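Local coordinates for molybdenum-pterin-binding protein 2 (Clostridium pasteurianum, PDB 1GUT), which binds molybdenum, as a small six-subunit molbindin whose chains share the OB-like TOBE fold, and is modelled here in an oxyanion-free form, at residues 6-11 / 54-59; 12-17 / 26-31; 20-25 / 36-41. All coordinates share one frame; numbering follows the deposited sequence.

Interaction 1 of 3, residues 6-11 / 54-59; sequences RNQLKG and ELTAVV
Asn7 reaches across to Val59 with its amide, and from there the two segments pair as antiparallel strands down to Gly11 and Leu55. With chi1 at -66° the amide lies beside the backbone N of Asn7, and ND2 donates to Val59 O at 3.0 Å. The carbonyl oxygen lies close to the amide plane, yet the donor comes from above the carbonyl plane. A water takes the N-H of Asn7 N and donates to the same Val59 O (2.8 Å), so two donors share this oxygen; the return bond from Val59 N to Asn7 O is weak. OD1 accepts from Thr36 N of a second subunit, which fixes which way round the amide sits.

Beyond Asn7, paired side chains alternate between the faces. Leu9 CB and Ala57 CB meet at 4.3 Å. Between their backbones, Leu9 N donates to Ala57 O at 2.9 Å, and Ala57 N donates to Leu9 O at 2.8 Å. On the other face Lys10 and Thr56 run alongside each other in the same direction, with Lys10 CG 3.8 Å from Thr56 OG1. Thr56 CG2, anti to its backbone N, lies over the Leu9 backbone and 3.9 Å from Gln8 CB, while Gln8 CG lies near Val58 CG2.

Strand 54-58 is an outer strand of this chain's four-stranded sheet, next to 8-18. Thr56 and Val58 pair with a strand of the second subunit, carrying the sheet across the interface, while Leu9 and Ala57 pack on Ile35 of strand 34-40.

Interaction 2 of 3, residues 12-17 / 26-31; sequences KVVGLK and VLEIAG
This is a beta-hairpin contact between strands 8-18 and 22-29, the two central strands of the sheet, and it contains a classic beta bulge. Val14 and Gly15 both face Val26: Val14 N gives the shorter bond to Val26 O, 2.8 Å, and Gly15 N a longer one of 3.3 Å, so a single carbonyl serves two donors. Gly15 O takes the N-H of Val26 in return. Short of the bulge, Lys12 and Glu28 exchange a regular pair of backbone bonds.

At the bulge the two methyls of Val14 divide between neighbours. Its CG2, held between backbone N and carbonyl carbon, lies 3.9 Å from Val26 CG1, and its CG1 meets Glu28 CB at the same distance, the Val14 and Glu28 side chains crossing at about a right angle. On the other face Val13 and Leu27 cross obliquely, with Val13 CG2 pressed to 3.5 Å from Leu27 CD2, tighter than usual for two carbons.

Those inner groups continue into strand 54-58, where Val13 packs on Leu55 and Leu27 on Ala57; Leu27 also touches Ile66 of a second subunit. Val14 and Val26 instead adjoin Lys34 at the start of strand 34-40.

Interaction 3 of 3, residues 20-25 / 36-41; sequences VVTAEV and TSIISL
The strands at 22-25 and 36-40 run antiparallel at 150°, Ala23 and Val25 forming the hydrogen-bonded pairs with Ile39 and Ser37, and one further backbone bond, Leu41 N to Val21 O (2.9 Å), ties the first residue of helix 41-47 to the loop before strand 22-29. On one face Val25 CG2 rests 4.0 Å from Ile39 CD1, which gets there because Ile39 CG1 sits between backbone N and carbonyl carbon, chi1 57°. Leu41, its CG anti to the backbone N, reaches Val20 and Ala23, CD2 3.6 Å from Val20 O and CD1 near Ala23 CB. On the opposite face Ile38 CG2 lies 3.8 Å from Thr22 CB, while Glu24, stretched out, lays its CG against Thr36 CG2 at 3.8 Å.

Ser40 is the N-cap of helix 41-47: its side chain caps a backbone N just beyond the segment, and its OG also bonds to Ser43 OG. Ser37 OG bonds to Val64 O of a second subunit.

Across the hairpin the side chains meet through carbon. Glu24 OE2 lies close to Asp42 of a fourth subunit, which might raise the pKa of one carboxylate, though Lys17 NZ, in long weak ion pairs with both, would offset the repulsion.

Interactions 1, 2 and 3 join successive neighbours in one antiparallel sheet, in the order 54-58, 8-18, 22-29, 34-40. Interactions 1 and 2 share strand 8-18 and have centres about 11 Å apart; Leu55 CD1 meets Val13 CG2 at 3.5 Å, and Ala57 CB lies 3.9 Å from Leu27 CD1. Interactions 2 and 3 share strand 22-29: Lys17 O probably accepts from Glu24 N (2.9 Å), and Leu16 CD1 packs on Val25 CG2. Interactions 1 and 3, on opposite sides of the chain's centre, do not touch, but both touch the second subunit. A bound magnesium ion lies about 9 Å from the side chain of Val59, and one about 10 Å from that of Ile38.

Interaction 1 of 3, residues 6-11 / 54-59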
ATOM      1  N   ARG A   6      -1.488 -15.623   2.612  1.00 22.01           N
ATOM      2  CA  ARG A   6      -2.395 -16.184   1.633  1.00 22.10           C
ATOM      3  C   ARG A   6      -1.932 -16.103   0.180  1.00 19.80           C
ATOM      4  O   ARG A   6      -2.198 -17.001  -0.607  1.00 20.10           O
ATOM      5  CB  ARG A   6      -3.749 -15.498   1.746  1.00 23.62           C
ATOM      6  CG  ARG A   6      -4.878 -16.355   1.242  1.00 28.53           C
ATOM      7  CD  ARG A   6      -4.959 -17.723   1.926  1.00 34.32           C
ATOM      8  NE  ARG A   6      -5.034 -17.625   3.384  1.00 40.10           N
ATOM      9  CZ  ARG A   6      -5.757 -16.728   4.043  1.00 42.30           C
ATOM     10  NH1 ARG A   6      -6.493 -15.844   3.381  1.00 43.76           N
ATOM     11  NH2 ARG A   6      -5.753 -16.720   5.372  1.00 44.22           N
ATOM     12  N   ASN A   7      -1.233 -15.035  -0.179  1.00 16.05           N
ATOM     13  CA  ASN A   7      -0.804 -14.844  -1.564  1.00 12.66           C
ATOM     14  C   ASN A   7       0.683 -15.081  -1.711  1.00 11.85           C
ATOM     15  O   ASN A   7       1.490 -14.244  -1.298  1.00 12.00           O
ATOM     16  CB  ASN A   7      -1.132 -13.410  -2.021  1.00 11.57           C
ATOM     17  CG  ASN A   7      -2.623 -13.154  -2.078  1.00 12.25           C
ATOM     18  OD1 ASN A   7      -3.402 -14.054  -2.384  1.00 14.57           O
ATOM     19  ND2 ASN A   7      -3.024 -11.924  -1.799  1.00 11.41           N
ATOM     20  N   GLN A   8       1.013 -16.217  -2.314  1.00 11.02           N
ATOM     21  CA  GLN A   8       2.386 -16.652  -2.518  1.00 11.41           C
ATOM     22  C   GLN A   8       2.455 -17.225  -3.916  1.00 11.79           C
ATOM     23  O   GLN A   8       1.771 -18.218  -4.240  1.00 13.42           O
ATOM     24  CB  GLN A   8       2.750 -17.742  -1.512  1.00 11.86           C
ATOM     25  CG  GLN A   8       2.743 -17.237  -0.069  1.00 15.68           C
ATOM     26  CD  GLN A   8       3.326 -18.247   0.917  1.00 18.81           C
ATOM     27  OE1 GLN A   8       4.401 -18.828   0.684  1.00 21.06           O
ATOM     28  NE2 GLN A   8       2.626 -18.453   2.014  1.00 20.29           N
ATOM     29  N   LEU A   9       3.249 -16.568  -4.745  1.00 11.01           N
ATOM     30  CA  LEU A   9       3.420 -16.942  -6.145  1.00 11.25           C
ATOM     31  C   LEU A   9       4.886 -17.282  -6.409  1.00 12.02           C
ATOM     32  O   LEU A   9       5.725 -16.373  -6.460  1.00 11.09           O
ATOM     33  CB  LEU A   9       2.963 -15.772  -7.019  1.00 12.49           C
ATOM     34  CG  LEU A   9       1.572 -15.214  -6.761  1.00 14.17           C
ATOM     35  CD1 LEU A   9       1.331 -14.014  -7.692  1.00 15.82           C
ATOM     36  CD2 LEU A   9       0.551 -16.288  -7.020  1.00 17.20           C
ATOM     37  N   LYS A  10       5.189 -18.573  -6.599  1.00 11.95           N
ATOM     38  CA  LYS A  10       6.573 -19.000  -6.842  1.00 13.78           C
ATOM     39  C   LYS A  10       6.995 -18.687  -8.265  1.00 14.36           C
ATOM     40  O   LYS A  10       6.219 -18.878  -9.198  1.00 15.35           O
ATOM     41  CB  LYS A  10       6.724 -20.521  -6.635  1.00 15.15           C
ATOM     42  CG  LYS A  10       6.402 -21.020  -5.243  1.00 18.84           C
ATOM     43  CD  LYS A  10       6.653 -22.531  -5.122  1.00 24.67           C
ATOM     44  CE  LYS A  10       6.294 -23.085  -3.750  1.00 29.49           C
ATOM     45  NZ  LYS A  10       4.873 -23.559  -3.638  1.00 33.12           N
ATOM     46  N   GLY A  11       8.239 -18.252  -8.444  1.00 13.72           N
ATOM     47  CA  GLY A  11       8.688 -17.939  -9.783  1.00 15.56           C
ATOM     48  C   GLY A  11      10.182 -17.909  -9.896  1.00 15.42           C
ATOM     49  O   GLY A  11      10.879 -18.176  -8.931  1.00 17.01           O
ATOM     50  N   GLU A  54      15.140 -18.906  -7.835  1.00 14.80           N
ATOM     51  CA  GLU A  54      13.739 -19.329  -7.613  1.00 15.43           C
ATOM     52  C   GLU A  54      13.307 -18.649  -6.326  1.00 15.59           C
ATOM     53  O   GLU A  54      13.875 -18.902  -5.269  1.00 16.33           O
ATOM     54  CB  GLU A  54      13.622 -20.871  -7.508  1.00 16.53           C
ATOM     55  CG  GLU A  54      14.005 -21.581  -8.801  1.00 20.50           C
ATOM     56  CD  GLU A  54      14.025 -23.102  -8.663  1.00 26.71           C
ATOM     57  OE1 GLU A  54      13.862 -23.614  -7.535  1.00 30.57           O
ATOM     58  OE2 GLU A  54      14.216 -23.794  -9.684  1.00 30.61           O
ATOM     59  N   LEU A  55      12.330 -17.753  -6.431  1.00 14.71           N
ATOM     60  CA  LEU A  55      11.852 -16.968  -5.284  1.00 14.49           C
ATOM     61  C   LEU A  55      10.337 -16.934  -5.266  1.00 13.97           C
ATOM     62  O   LEU A  55       9.705 -17.396  -6.193  1.00 14.86           O
ATOM     63  CB  LEU A  55      12.392 -15.524  -5.355  1.00 15.70           C
ATOM     64  CG  LEU A  55      13.919 -15.410  -5.342  1.00 17.04           C
ATOM     65  CD1 LEU A  55      14.348 -13.999  -5.696  1.00 17.22           C
ATOM     66  CD2 LEU A  55      14.459 -15.841  -3.974  1.00 20.26           C
ATOM     67  N   THR A  56       9.754 -16.338  -4.233  1.00 12.53           N
ATOM     68  CA  THR A  56       8.310 -16.276  -4.127  1.00 12.27           C
ATOM     69  C   THR A  56       7.840 -14.845  -3.940  1.00 11.96           C
ATOM     70  O   THR A  56       8.363 -14.123  -3.085  1.00 13.36           O
ATOM     71  CB  THR A  56       7.877 -17.118  -2.907  1.00 12.10           C
ATOM     72  OG1 THR A  56       8.291 -18.483  -3.096  1.00 14.76           O
ATOM     73  CG2 THR A  56       6.345 -17.181  -2.773  1.00 13.55           C
ATOM     74  N   ALA A  57       6.861 -14.435  -4.735  1.00 10.43           N
ATOM     75  CA  ALA A  57       6.265 -13.099  -4.598  1.00 11.02           C
ATOM     76  C   ALA A  57       5.138 -13.203  -3.573  1.00 10.44           C
ATOM     77  O   ALA A  57       4.342 -14.157  -3.593  1.00 11.01           O
ATOM     78  CB  ALA A  57       5.703 -12.653  -5.951  1.00 10.67           C
ATOM     79  N   VAL A  58       5.047 -12.219  -2.682  1.00  9.08           N
ATOM     80  CA  VAL A  58       4.009 -12.208  -1.637  1.00 10.27           C
ATOM     81  C   VAL A  58       3.291 -10.862  -1.662  1.00  9.70           C
ATOM     82  O   VAL A  58       3.934  -9.809  -1.753  1.00 10.21           O
ATOM     83  CB  VAL A  58       4.643 -12.446  -0.234  1.00 10.93           C
ATOM     84  CG1 VAL A  58       3.567 -12.405   0.846  1.00 11.93           C
ATOM     85  CG2 VAL A  58       5.386 -13.791  -0.159  1.00 12.56           C
ATOM     86  N   VAL A  59       1.962 -10.883  -1.557  1.00  9.21           N
ATOM     87  CA  VAL A  59       1.189  -9.627  -1.614  1.00  9.86           C
ATOM     88  C   VAL A  59       0.079  -9.623  -0.571  1.00  9.24           C
ATOM     89  O   VAL A  59      -0.663 -10.582  -0.453  1.00  9.28           O
ATOM     90  CB  VAL A  59       0.486  -9.441  -2.994  1.00 10.59           C
ATOM     91  CG1 VAL A  59      -0.207  -8.083  -3.079  1.00 11.14           C
ATOM     92  CG2 VAL A  59       1.460  -9.616  -4.153  1.00 12.71           C
TER
HETATM   93  O   HOH W   1      -0.853 -12.647   1.439  1.00 17.11           O

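Interaction 2 of 3, residues 12-17 / 26-31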
ATOM      1  N   LYS A  12      10.654 -17.586 -11.090  1.00 14.71           N
ATOM      2  CA  LYS A  12      12.072 -17.537 -11.363  1.00 14.29           C
ATOM      3  C   LYS A  12      12.399 -16.114 -11.775  1.00 13.62           C
ATOM      4  O   LYS A  12      11.680 -15.515 -12.568  1.00 12.77           O
ATOM      5  CB  LYS A  12      12.381 -18.506 -12.511  1.00 15.74           C
ATOM      6  CG  LYS A  12      13.835 -18.549 -12.881  1.00 18.38           C
ATOM      7  CD  LYS A  12      14.075 -19.659 -13.919  1.00 21.83           C
ATOM      8  CE  LYS A  12      15.564 -19.897 -14.166  1.00 24.45           C
ATOM      9  NZ  LYS A  12      16.244 -20.625 -13.045  1.00 25.67           N
ATOM     10  N   VAL A  13      13.477 -15.564 -11.225  1.00 12.32           N
ATOM     11  CA  VAL A  13      13.856 -14.203 -11.578  1.00 12.81           C
ATOM     12  C   VAL A  13      14.304 -14.153 -13.032  1.00 12.51           C
ATOM     13  O   VAL A  13      15.253 -14.874 -13.423  1.00 12.88           O
ATOM     14  CB  VAL A  13      14.990 -13.676 -10.695  1.00 12.82           C
ATOM     15  CG1 VAL A  13      15.385 -12.302 -11.158  1.00 12.91           C
ATOM     16  CG2 VAL A  13      14.563 -13.645  -9.216  1.00 13.20           C
ATOM     17  N   VAL A  14      13.628 -13.336 -13.842  1.00 11.99           N
ATOM     18  CA  VAL A  14      13.995 -13.152 -15.240  1.00 13.17           C
ATOM     19  C   VAL A  14      14.509 -11.745 -15.531  1.00 13.65           C
ATOM     20  O   VAL A  14      15.001 -11.461 -16.632  1.00 16.08           O
ATOM     21  CB  VAL A  14      12.866 -13.525 -16.231  1.00 13.02           C
ATOM     22  CG1 VAL A  14      12.573 -15.011 -16.163  1.00 14.66           C
ATOM     23  CG2 VAL A  14      11.576 -12.703 -15.981  1.00 12.88           C
ATOM     24  N   GLY A  15      14.395 -10.854 -14.558  1.00 13.49           N
ATOM     25  CA  GLY A  15      14.890  -9.499 -14.716  1.00 14.35           C
ATOM     26  C   GLY A  15      15.249  -8.893 -13.375  1.00 13.91           C
ATOM     27  O   GLY A  15      14.567  -9.106 -12.383  1.00 12.70           O
ATOM     28  N   LEU A  16      16.319  -8.112 -13.359  1.00 14.02           N
ATOM     29  CA  LEU A  16      16.768  -7.417 -12.154  1.00 14.20           C
ATOM     30  C   LEU A  16      17.433  -6.125 -12.571  1.00 14.02           C
ATOM     31  O   LEU A  16      18.367  -6.143 -13.376  1.00 14.98           O
ATOM     32  CB  LEU A  16      17.740  -8.288 -11.351  1.00 14.28           C
ATOM     33  CG  LEU A  16      18.347  -7.698 -10.079  1.00 16.77           C
ATOM     34  CD1 LEU A  16      17.270  -7.356  -9.061  1.00 17.63           C
ATOM     35  CD2 LEU A  16      19.312  -8.723  -9.496  1.00 19.38           C
ATOM     36  N   LYS A  17      16.941  -4.996 -12.063  1.00 12.44           N
ATOM     37  CA  LYS A  17      17.525  -3.691 -12.372  1.00 13.45           C
ATOM     38  C   LYS A  17      17.712  -2.982 -11.051  1.00 13.29           C
ATOM     39  O   LYS A  17      16.750  -2.746 -10.333  1.00 11.84           O
ATOM     40  CB  LYS A  17      16.600  -2.906 -13.314  1.00 14.83           C
ATOM     41  CG  LYS A  17      17.129  -1.522 -13.689  1.00 17.54           C
ATOM     42  CD  LYS A  17      16.343  -0.904 -14.856  1.00 20.97           C
ATOM     43  CE  LYS A  17      14.865  -0.647 -14.509  1.00 22.50           C
ATOM     44  NZ  LYS A  17      14.091   0.010 -15.634  1.00 22.48           N
ATOM     45  N   VAL A  26      11.858  -8.911 -11.621  1.00 11.00           N
ATOM     46  CA  VAL A  26      10.774  -9.485 -12.440  1.00 11.63           C
ATOM     47  C   VAL A  26      10.855 -10.994 -12.336  1.00 11.58           C
ATOM     48  O   VAL A  26      11.923 -11.583 -12.559  1.00 11.43           O
ATOM     49  CB  VAL A  26      10.876  -9.033 -13.921  1.00 12.38           C
ATOM     50  CG1 VAL A  26       9.714  -9.543 -14.737  1.00 13.72           C
ATOM     51  CG2 VAL A  26      10.923  -7.497 -13.993  1.00 13.82           C
ATOM     52  N   LEU A  27       9.741 -11.608 -11.957  1.00 12.02           N
ATOM     53  CA  LEU A  27       9.665 -13.050 -11.796  1.00 13.12           C
ATOM     54  C   LEU A  27       8.701 -13.646 -12.801  1.00 13.10           C
ATOM     55  O   LEU A  27       7.614 -13.116 -13.027  1.00 12.84           O
ATOM     56  CB  LEU A  27       9.081 -13.403 -10.424  1.00 15.40           C
ATOM     57  CG  LEU A  27       9.675 -12.948  -9.109  1.00 18.32           C
ATOM     58  CD1 LEU A  27       8.882 -13.629  -7.983  1.00 21.72           C
ATOM     59  CD2 LEU A  27      11.119 -13.369  -9.064  1.00 21.06           C
ATOM     60  N   GLU A  28       9.083 -14.768 -13.375  1.00 12.88           N
ATOM     61  CA  GLU A  28       8.189 -15.494 -14.274  1.00 14.68           C
ATOM     62  C   GLU A  28       7.506 -16.545 -13.402  1.00 15.56           C
ATOM     63  O   GLU A  28       8.178 -17.383 -12.801  1.00 15.56           O
ATOM     64  CB  GLU A  28       8.997 -16.202 -15.365  1.00 15.65           C
ATOM     65  CG  GLU A  28       8.188 -17.175 -16.213  1.00 18.28           C
ATOM     66  CD  GLU A  28       9.051 -18.257 -16.873  1.00 23.44           C
ATOM     67  OE1 GLU A  28      10.312 -18.181 -16.863  1.00 27.53           O
ATOM     68  OE2 GLU A  28       8.454 -19.207 -17.411  1.00 26.60           O
ATOM     69  N   ILE A  29       6.184 -16.506 -13.315  1.00 15.63           N
ATOM     70  CA  ILE A  29       5.495 -17.472 -12.468  1.00 17.97           C
ATOM     71  C   ILE A  29       4.882 -18.564 -13.331  1.00 20.35           C
ATOM     72  O   ILE A  29       5.031 -18.525 -14.555  1.00 20.88           O
ATOM     73  CB  ILE A  29       4.486 -16.762 -11.528  1.00 17.46           C
ATOM     74  CG1 ILE A  29       3.395 -16.071 -12.327  1.00 17.77           C
ATOM     75  CG2 ILE A  29       5.224 -15.737 -10.637  1.00 17.21           C
ATOM     76  CD1 ILE A  29       2.260 -15.561 -11.438  1.00 17.25           C
ATOM     77  N   ALA A  30       4.243 -19.542 -12.685  1.00 21.75           N
ATOM     78  CA  ALA A  30       3.639 -20.688 -13.364  1.00 23.69           C
ATOM     79  C   ALA A  30       2.771 -20.219 -14.489  1.00 24.28           C
ATOM     80  O   ALA A  30       1.954 -19.316 -14.327  1.00 25.09           O
ATOM     81  CB  ALA A  30       2.851 -21.557 -12.391  1.00 23.65           C
ATOM     82  N   GLY A  31       2.934 -20.870 -15.634  1.00 25.52           N
ATOM     83  CA  GLY A  31       2.188 -20.517 -16.818  1.00 26.66           C
ATOM     84  C   GLY A  31       3.054 -19.598 -17.648  1.00 27.13           C
ATOM     85  O   GLY A  31       2.870 -19.495 -18.863  1.00 28.10           O
TER

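Interaction 3 of 3, residues 20-25 / 36-41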
ATOM      1  N   VAL A  20      19.515   3.119  -6.795  1.00 17.59           N
ATOM      2  CA  VAL A  20      20.323   3.523  -5.644  1.00 18.12           C
ATOM      3  C   VAL A  20      19.653   3.171  -4.324  1.00 17.23           C
ATOM      4  O   VAL A  20      20.307   2.740  -3.369  1.00 17.25           O
ATOM      5  CB  VAL A  20      20.677   5.027  -5.731  1.00 19.77           C
ATOM      6  CG1 VAL A  20      21.159   5.558  -4.414  1.00 21.54           C
ATOM      7  CG2 VAL A  20      21.739   5.189  -6.787  1.00 21.33           C
ATOM      8  N   VAL A  21      18.327   3.266  -4.310  1.00 16.10           N
ATOM      9  CA  VAL A  21      17.571   2.989  -3.118  1.00 15.56           C
ATOM     10  C   VAL A  21      16.726   1.746  -3.294  1.00 14.41           C
ATOM     11  O   VAL A  21      16.552   0.983  -2.358  1.00 14.40           O
ATOM     12  CB  VAL A  21      16.646   4.231  -2.780  1.00 15.45           C
ATOM     13  CG1 VAL A  21      15.645   3.917  -1.677  1.00 17.63           C
ATOM     14  CG2 VAL A  21      17.484   5.474  -2.466  1.00 17.88           C
ATOM     15  N   THR A  22      16.244   1.518  -4.508  1.00 13.51           N
ATOM     16  CA  THR A  22      15.375   0.378  -4.747  1.00 12.79           C
ATOM     17  C   THR A  22      15.910  -0.452  -5.894  1.00 12.65           C
ATOM     18  O   THR A  22      16.933  -0.130  -6.502  1.00 13.16           O
ATOM     19  CB  THR A  22      13.957   0.841  -5.137  1.00 13.26           C
ATOM     20  OG1 THR A  22      14.036   1.634  -6.334  1.00 15.84           O
ATOM     21  CG2 THR A  22      13.371   1.786  -4.079  1.00 14.86           C
ATOM     22  N   ALA A  23      15.228  -1.558  -6.132  1.00 11.56           N
ATOM     23  CA  ALA A  23      15.564  -2.464  -7.220  1.00 11.07           C
ATOM     24  C   ALA A  23      14.287  -3.066  -7.733  1.00 10.77           C
ATOM     25  O   ALA A  23      13.363  -3.319  -6.974  1.00 11.56           O
ATOM     26  CB  ALA A  23      16.496  -3.586  -6.740  1.00 11.93           C
ATOM     27  N   GLU A  24      14.265  -3.303  -9.034  1.00  9.89           N
ATOM     28  CA  GLU A  24      13.128  -3.890  -9.715  1.00 11.08           C
ATOM     29  C   GLU A  24      13.459  -5.336 -10.025  1.00 11.16           C
ATOM     30  O   GLU A  24      14.451  -5.629 -10.682  1.00 11.51           O
ATOM     31  CB  GLU A  24      12.817  -3.124 -11.000  1.00 12.40           C
ATOM     32  CG  GLU A  24      11.567  -3.656 -11.715  1.00 15.60           C
ATOM     33  CD  GLU A  24      11.358  -2.997 -13.060  1.00 20.90           C
ATOM     34  OE1 GLU A  24      11.525  -1.779 -13.143  1.00 23.36           O
ATOM     35  OE2 GLU A  24      11.024  -3.690 -14.042  1.00 25.86           O
ATOM     36  N   VAL A  25      12.633  -6.244  -9.537  1.00 10.26           N
ATOM     37  CA  VAL A  25      12.797  -7.672  -9.730  1.00 10.71           C
ATOM     38  C   VAL A  25      11.604  -8.181 -10.539  1.00 10.30           C
ATOM     39  O   VAL A  25      10.448  -7.920 -10.170  1.00 11.24           O
ATOM     40  CB  VAL A  25      12.790  -8.391  -8.339  1.00 10.41           C
ATOM     41  CG1 VAL A  25      13.092  -9.909  -8.487  1.00 13.12           C
ATOM     42  CG2 VAL A  25      13.781  -7.733  -7.387  1.00 11.89           C
ATOM     43  N   THR A  36       6.168  -8.244 -11.232  1.00 10.98           N
ATOM     44  CA  THR A  36       7.191  -7.224 -11.035  1.00 10.90           C
ATOM     45  C   THR A  36       7.098  -6.697  -9.610  1.00 10.42           C
ATOM     46  O   THR A  36       6.013  -6.378  -9.109  1.00 10.29           O
ATOM     47  CB  THR A  36       6.971  -6.083 -12.029  1.00 11.67           C
ATOM     48  OG1 THR A  36       7.059  -6.608 -13.358  1.00 13.34           O
ATOM     49  CG2 THR A  36       8.081  -5.025 -11.941  1.00 13.63           C
ATOM     50  N   SER A  37       8.259  -6.595  -8.977  1.00 10.59           N
ATOM     51  CA  SER A  37       8.373  -6.147  -7.600  1.00 10.66           C
ATOM     52  C   SER A  37       9.397  -5.045  -7.488  1.00 10.04           C
ATOM     53  O   SER A  37      10.446  -5.113  -8.120  1.00 10.64           O
ATOM     54  CB  SER A  37       8.896  -7.324  -6.766  1.00 11.74           C
ATOM     55  OG  SER A  37       9.229  -6.952  -5.438  1.00 12.58           O
ATOM     56  N   ILE A  38       9.109  -4.009  -6.697  1.00  9.42           N
ATOM     57  CA  ILE A  38      10.116  -2.984  -6.422  1.00 10.71           C
ATOM     58  C   ILE A  38      10.375  -3.066  -4.925  1.00 11.33           C
ATOM     59  O   ILE A  38       9.463  -2.842  -4.122  1.00 12.65           O
ATOM     60  CB  ILE A  38       9.686  -1.584  -6.912  1.00 10.73           C
ATOM     61  CG1 ILE A  38       9.664  -1.596  -8.432  1.00 12.25           C
ATOM     62  CG2 ILE A  38      10.620  -0.467  -6.364  1.00 12.73           C
ATOM     63  CD1 ILE A  38       9.081  -0.331  -9.053  1.00 15.99           C
ATOM     64  N   ILE A  39      11.597  -3.458  -4.562  1.00 10.90           N
ATOM     65  CA  ILE A  39      12.007  -3.616  -3.171  1.00 12.40           C
ATOM     66  C   ILE A  39      13.241  -2.779  -2.906  1.00 11.91           C
ATOM     67  O   ILE A  39      13.771  -2.141  -3.815  1.00 11.81           O
ATOM     68  CB  ILE A  39      12.305  -5.105  -2.834  1.00 13.85           C
ATOM     69  CG1 ILE A  39      13.378  -5.655  -3.769  1.00 14.58           C
ATOM     70  CG2 ILE A  39      11.045  -5.947  -2.913  1.00 15.36           C
ATOM     71  CD1 ILE A  39      13.834  -7.094  -3.463  1.00 16.92           C
ATOM     72  N   SER A  40      13.683  -2.735  -1.659  1.00 11.39           N
ATOM     73  CA  SER A  40      14.885  -1.972  -1.381  1.00 12.18           C
ATOM     74  C   SER A  40      16.121  -2.660  -1.926  1.00 12.86           C
ATOM     75  O   SER A  40      16.176  -3.884  -2.006  1.00 12.79           O
ATOM     76  CB  SER A  40      15.064  -1.735   0.119  1.00 13.31           C
ATOM     77  OG  SER A  40      15.490  -2.924   0.772  1.00 14.42           O
ATOM     78  N   LEU A  41      17.122  -1.874  -2.282  1.00 12.86           N
ATOM     79  CA  LEU A  41      18.374  -2.438  -2.767  1.00 14.20           C
ATOM     80  C   LEU A  41      19.015  -3.260  -1.648  1.00 14.87           C
ATOM     81  O   LEU A  41      19.607  -4.312  -1.895  1.00 14.37           O
ATOM     82  CB  LEU A  41      19.308  -1.317  -3.223  1.00 14.57           C
ATOM     83  CG  LEU A  41      20.658  -1.765  -3.781  1.00 14.40           C
ATOM     84  CD1 LEU A  41      20.458  -2.477  -5.138  1.00 16.50           C
ATOM     85  CD2 LEU A  41      21.578  -0.573  -3.948  1.00 16.67           C
TER